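Local coordinates for protein cyclin homolog (Herpesvirus saimiri, PDB 2F2C) that belongs to the cyclin D subfamily and may contribute to cell transformation and rapid T-cell proliferation during latent infection, as a viral cyclin that modulates the host cell cycle, at residues 46-49 against 50-53; 59-62 against 63-67; 149-152 against 153-156. One frame throughout, in Å; residues are numbered along the deposited sequence.

Interaction 1 of 3, residues 46-49 against 50-53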
# COMPACT_ATOMS: atom_id res chain seq x y z
N GLU A 46 25.04 -20.00 -14.18
CA GLU A 46 25.47 -20.85 -13.09
C GLU A 46 24.25 -21.44 -12.36
O GLU A 46 23.71 -22.46 -12.79
CB GLU A 46 26.35 -20.02 -12.15
CG GLU A 46 27.04 -20.80 -11.04
CD GLU A 46 28.08 -19.95 -10.33
OE1 GLU A 46 28.54 -18.96 -10.94
OE2 GLU A 46 28.43 -20.27 -9.17
N VAL A 47 23.81 -20.77 -11.30
CA VAL A 47 22.67 -21.19 -10.49
C VAL A 47 21.55 -21.84 -11.32
O VAL A 47 21.22 -21.36 -12.41
CB VAL A 47 22.11 -19.99 -9.66
CG1 VAL A 47 23.24 -19.26 -8.95
CG2 VAL A 47 21.34 -19.01 -10.54
N THR A 48 20.98 -22.93 -10.81
CA THR A 48 19.85 -23.57 -11.49
C THR A 48 18.58 -23.53 -10.64
O THR A 48 18.52 -22.88 -9.59
CB THR A 48 20.16 -25.03 -11.93
OG1 THR A 48 20.07 -25.90 -10.79
CG2 THR A 48 21.60 -25.19 -12.43
N VAL A 49 17.56 -24.24 -11.12
CA VAL A 49 16.27 -24.25 -10.47
C VAL A 49 16.37 -25.02 -9.18
O VAL A 49 15.75 -24.65 -8.19
CB VAL A 49 15.19 -24.85 -11.38
CG1 VAL A 49 13.82 -24.69 -10.75
CG2 VAL A 49 15.20 -24.15 -12.71
N ASP A 50 17.18 -26.07 -9.18
CA ASP A 50 17.44 -26.82 -7.95
C ASP A 50 17.96 -25.89 -6.86
O ASP A 50 17.52 -25.98 -5.73
CB ASP A 50 18.41 -27.98 -8.18
CG ASP A 50 17.96 -28.92 -9.30
OD1 ASP A 50 18.64 -29.96 -9.51
OD2 ASP A 50 16.97 -28.70 -10.04
N ASN A 51 18.88 -24.98 -7.21
CA ASN A 51 19.36 -23.98 -6.24
C ASN A 51 18.23 -23.14 -5.71
O ASN A 51 18.13 -22.92 -4.51
CB ASN A 51 20.41 -23.04 -6.84
CG ASN A 51 21.55 -23.78 -7.49
OD1 ASN A 51 21.40 -24.32 -8.58
ND2 ASN A 51 22.69 -23.79 -6.83
N ARG A 52 17.36 -22.67 -6.60
CA ARG A 52 16.21 -21.89 -6.20
C ARG A 52 15.44 -22.55 -5.04
O ARG A 52 15.16 -21.89 -4.02
CB ARG A 52 15.29 -21.63 -7.39
CG ARG A 52 14.20 -20.59 -7.14
CD ARG A 52 13.32 -20.36 -8.34
NE ARG A 52 12.17 -19.51 -8.06
CZ ARG A 52 10.93 -19.95 -7.89
NH1 ARG A 52 10.66 -21.25 -7.95
NH2 ARG A 52 9.95 -19.08 -7.66
N THR A 53 15.12 -23.84 -5.17
CA THR A 53 14.30 -24.54 -4.17
C THR A 53 14.89 -24.54 -2.75
O THR A 53 14.16 -24.40 -1.76
CB THR A 53 13.98 -25.99 -4.60
OG1 THR A 53 13.68 -26.04 -6.00
CG2 THR A 53 12.69 -26.47 -3.93

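Interaction 2 of 3, residues 59-62 against 63-67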
# COMPACT_ATOMS: atom_id res chain seq x y z
N MET A 59 14.63 -18.89 2.77
CA MET A 59 13.90 -17.61 2.83
C MET A 59 12.53 -17.79 3.53
O MET A 59 12.13 -16.97 4.38
CB MET A 59 13.73 -17.05 1.42
CG MET A 59 15.04 -16.67 0.71
SD MET A 59 14.79 -16.11 -1.03
CE MET A 59 13.59 -14.77 -0.82
N HIS A 60 11.85 -18.88 3.18
CA HIS A 60 10.62 -19.27 3.85
C HIS A 60 10.79 -19.49 5.35
O HIS A 60 10.04 -18.92 6.16
CB HIS A 60 9.99 -20.51 3.22
CG HIS A 60 8.68 -20.88 3.83
ND1 HIS A 60 7.48 -20.41 3.35
CD2 HIS A 60 8.38 -21.64 4.91
CE1 HIS A 60 6.49 -20.87 4.10
NE2 HIS A 60 7.02 -21.62 5.05
N LEU A 61 11.75 -20.33 5.73
CA LEU A 61 11.98 -20.62 7.14
C LEU A 61 12.12 -19.31 7.91
O LEU A 61 11.53 -19.13 8.98
CB LEU A 61 13.22 -21.48 7.34
CG LEU A 61 13.40 -22.03 8.75
CD1 LEU A 61 12.24 -22.94 9.14
CD2 LEU A 61 14.73 -22.77 8.86
N LEU A 62 12.88 -18.40 7.32
CA LEU A 62 13.23 -17.14 7.92
C LEU A 62 11.97 -16.31 8.25
O LEU A 62 11.85 -15.77 9.38
CB LEU A 62 14.14 -16.41 6.95
CG LEU A 62 15.29 -15.54 7.42
CD1 LEU A 62 15.95 -16.07 8.65
CD2 LEU A 62 16.29 -15.44 6.28
N CYS A 63 11.04 -16.23 7.30
CA CYS A 63 9.77 -15.52 7.50
C CYS A 63 8.88 -16.23 8.52
O CYS A 63 8.30 -15.59 9.39
CB CYS A 63 9.03 -15.38 6.19
SG CYS A 63 9.96 -14.51 4.90
N GLU A 64 8.78 -17.54 8.40
CA GLU A 64 7.99 -18.36 9.31
C GLU A 64 8.53 -18.21 10.72
O GLU A 64 7.78 -17.97 11.66
CB GLU A 64 8.07 -19.82 8.86
CG GLU A 64 6.98 -20.77 9.34
CD GLU A 64 7.26 -22.22 8.90
OE1 GLU A 64 8.37 -22.75 9.19
OE2 GLU A 64 6.38 -22.86 8.25
N SER A 65 9.85 -18.34 10.87
CA SER A 65 10.49 -18.28 12.18
C SER A 65 10.46 -16.90 12.83
O SER A 65 10.28 -16.79 14.04
CB SER A 65 11.93 -18.79 12.10
OG SER A 65 11.97 -20.08 11.50
N PHE A 66 10.62 -15.84 12.04
CA PHE A 66 10.53 -14.52 12.64
C PHE A 66 9.11 -13.97 12.67
O PHE A 66 8.90 -12.83 13.09
CB PHE A 66 11.52 -13.55 12.01
CG PHE A 66 12.93 -13.78 12.45
CD1 PHE A 66 13.37 -13.32 13.70
CD2 PHE A 66 13.82 -14.48 11.65
CE1 PHE A 66 14.67 -13.54 14.12
CE2 PHE A 66 15.13 -14.70 12.08
CZ PHE A 66 15.54 -14.23 13.31
N GLU A 67 8.16 -14.80 12.25
CA GLU A 67 6.72 -14.50 12.34
C GLU A 67 6.25 -13.30 11.49
O GLU A 67 5.35 -12.57 11.88
CB GLU A 67 6.27 -14.34 13.82
CG GLU A 67 5.71 -15.60 14.45
CD GLU A 67 5.58 -15.51 15.96
OE1 GLU A 67 5.42 -14.38 16.50
OE2 GLU A 67 5.65 -16.56 16.64

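Interaction 3 of 3, residues 149-152 against 153-156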
# COMPACT_ATOMS: atom_id res chain seq x y z
N ALA A 149 4.07 -5.79 -6.37
CA ALA A 149 3.52 -6.76 -7.35
C ALA A 149 2.23 -7.40 -6.85
O ALA A 149 1.98 -7.49 -5.66
CB ALA A 149 4.53 -7.86 -7.67
N VAL A 150 1.39 -7.88 -7.76
CA VAL A 150 0.26 -8.67 -7.30
C VAL A 150 0.76 -10.02 -6.75
O VAL A 150 1.44 -10.77 -7.44
CB VAL A 150 -0.79 -8.89 -8.40
CG1 VAL A 150 -1.80 -9.92 -7.94
CG2 VAL A 150 -1.49 -7.60 -8.72
N LEU A 151 0.44 -10.31 -5.49
CA LEU A 151 0.88 -11.54 -4.84
C LEU A 151 -0.25 -12.54 -4.80
O LEU A 151 -1.39 -12.16 -4.50
CB LEU A 151 1.29 -11.27 -3.39
CG LEU A 151 2.35 -10.20 -3.24
CD1 LEU A 151 2.68 -10.04 -1.76
CD2 LEU A 151 3.54 -10.66 -4.03
N ALA A 152 0.07 -13.81 -5.04
CA ALA A 152 -0.95 -14.86 -4.98
C ALA A 152 -1.82 -14.55 -3.77
O ALA A 152 -3.03 -14.71 -3.77
CB ALA A 152 -0.30 -16.21 -4.82
N THR A 153 -1.17 -14.02 -2.76
CA THR A 153 -1.78 -13.96 -1.48
C THR A 153 -2.78 -12.81 -1.34
O THR A 153 -3.61 -12.83 -0.44
CB THR A 153 -0.66 -13.97 -0.44
OG1 THR A 153 -1.12 -14.71 0.69
CG2 THR A 153 -0.36 -12.62 0.07
N ASP A 154 -2.72 -11.84 -2.26
CA ASP A 154 -3.62 -10.69 -2.25
C ASP A 154 -5.02 -11.09 -2.71
O ASP A 154 -6.00 -10.36 -2.48
CB ASP A 154 -3.15 -9.58 -3.19
CG ASP A 154 -1.79 -8.98 -2.83
OD1 ASP A 154 -1.58 -8.51 -1.67
OD2 ASP A 154 -0.88 -8.86 -3.70
N PHE A 155 -5.13 -12.23 -3.39
CA PHE A 155 -6.41 -12.66 -3.94
C PHE A 155 -7.31 -13.32 -2.92
O PHE A 155 -8.52 -13.23 -3.08
CB PHE A 155 -6.22 -13.61 -5.11
CG PHE A 155 -6.03 -12.93 -6.42
CD1 PHE A 155 -4.75 -12.62 -6.88
CD2 PHE A 155 -7.12 -12.63 -7.21
CE1 PHE A 155 -4.58 -12.01 -8.09
CE2 PHE A 155 -6.94 -12.01 -8.43
CZ PHE A 155 -5.67 -11.69 -8.86
N LEU A 156 -6.75 -13.97 -1.90
CA LEU A 156 -7.53 -14.76 -0.91
C LEU A 156 -8.90 -14.21 -0.52
O LEU A 156 -9.92 -14.89 -0.68
CB LEU A 156 -6.72 -15.00 0.35
CG LEU A 156 -5.61 -16.03 0.18
CD1 LEU A 156 -4.59 -15.83 1.27
CD2 LEU A 156 -6.15 -17.46 0.18

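Interaction 1 of 3, residues 46-49 against 50-53
Thr48 and Asn51 grip each other in a capping box that starts helix 49-65. Asn51 OD1 accepts twice: from the backbone, with Thr48 N to Asn51 OD1 at 2.7 Å, and from the hydroxyl, with Thr48 OG1 to Asn51 OD1 at 3.0 Å. The hydroxyl lies in the carbonyl plane of the amide, whereas the backbone N-H comes from above that plane, 51° out of it. Thr48 OG1 also takes a weak capping bond from Asp50 N, 3.3 Å away and bent to 127°. Both roles of the hydroxyl depend on its rotation, since OG1 stands between the backbone N and the carbonyl carbon (chi1 78°), close to the start of the helix. Two donors from one residue hold the Asn51 amide oxygen, which probably limits the swing of its side chain.

Behind the box the regular helical bonds take over, with Arg52 N to Thr48 O at 3.2 Å and Thr53 N to Val49 O also at 3.2 Å. Thr53 OG1 adds a weak bond to the same Val49 carbonyl. The extended side chain of Arg52 leads away to a salt bridge with Asp81 on helix 72-83. Val47 and Asn51 touch Leu94 of helix 94-109, while Val49 and Thr53 meet Pro188 and Gln187 in the loop between helices 170-184 and 195-208.

Interaction 2 of 3, residues 59-62 against 63-67
Residues 59-62 and 63-67 follow one another through the final turns of helix 49-65, joined by successive bonds from Cys63 N to Met59 O, Glu64 N to His60 O, Ser65 N to Leu61 O and Phe66 N to Leu62 O. The Leu61 carbonyl also accepts from a side chain: Ser65 OG lies 2.7 Å from Leu61 O and meets it from above the carbonyl plane, 46° out of it. The hydroxyl is folded back over the preceding turn because OG sits beside its own backbone N, opposite the carbonyl carbon (chi1 -53°). The serine thus grips one oxygen twice.

The helix ends in a Schellman motif, in which Glu67 takes a positive phi and its N bonds back to Glu64 O at 3.2 Å. Helix 49-65 belongs to the N-terminal cyclin box, the all-helical repeat of cyclins, and its last turns pack against helices 72-83, 116-119 and 170-184. One turn earlier, the His60 ring and the Glu64 carboxylate are joined by a weak bond, with His60 NE2 3.5 Å from Glu64 OE2. The carboxylate oxygen arrives at the ring edge, yet the two planes stand 78° apart. Glu64 OE2 also has a long, weak ion pair with Lys183, and the His60 ring packs edge-to-face with Phe73. On another side of the helix, Leu62 and Phe66 lie side by side and point the same way. Leu62 CD1 touches the ring at its edge, in the ring plane, 3.8 Å from Phe66 CE2, while Leu119 and Lys118 pack against this pair.

Interaction 3 of 3, residues 149-152 against 153-156
Leu151 and Asp154 are tied by two bonds running in opposite directions, one from each backbone N-H. Leu151 N donates a hydrogen bond to the carboxylate, with Leu151 N to Asp154 OD2 at 2.7 Å and an N-H angle of 162°. In return Asp154 N lies 2.6 Å from Leu151 O, coming from above the carbonyl plane. The pair closes a beta turn close to type I, residues 151-154, in the loop that leads from helix 129-142 into helix 156-162 of the all-helical cyclin fold. The chain has helical backbone angles at residues 153-155 but lacks the regular helical bonds. Phe155 N continues the turn by bonding to Ala152 O at 3.3 Å, again from above the carbonyl plane.

The carboxylate is reached on the anti side of OD2, 29° out of its plane. With CG swung to the amide side of Asp154 (chi1 -62°), OD2 reaches back to Leu151 over the start of the turn. The other oxygen, OD1, forms a salt bridge with Arg109 and a long, weak ion pair with a basic side chain of another protein chain. These positive partners would probably favour the charged form of this buried acid.

Leu151 turns to Pro74 and Leu75 of helix 72-83, and Ala152 to Ile181 and Ile198 of helices 170-184 and 195-208. Phe155 touches Leu24 and Leu27 of helix 21-31. Beside the turn, the Val150 and Phe155 side chains cross at about a right angle, and the branch that touches is Val150 CG1, 3.5 Å from Phe155 CE1.

Overall arrangement
Interactions 1 and 2 belong to the same helix, 49-65: the first caps its start and the second finishes its end, their centres about 20 Å apart. Both are partly buried and combine polar capping with contacts to neighbouring helices. Interaction 3 is wholly buried, its centre about 7 Å from the centre of the chain, and lies in the loop between helices 129-142 and 156-162. There a carboxylate organises an irregular turn, whereas interaction 1 uses an amide and a hydroxyl and interaction 2 a serine hydroxyl and the backbone. Each site sends a side chain to helix 72-83, namely Arg52, Met59 and Leu151, although the three sites do not touch.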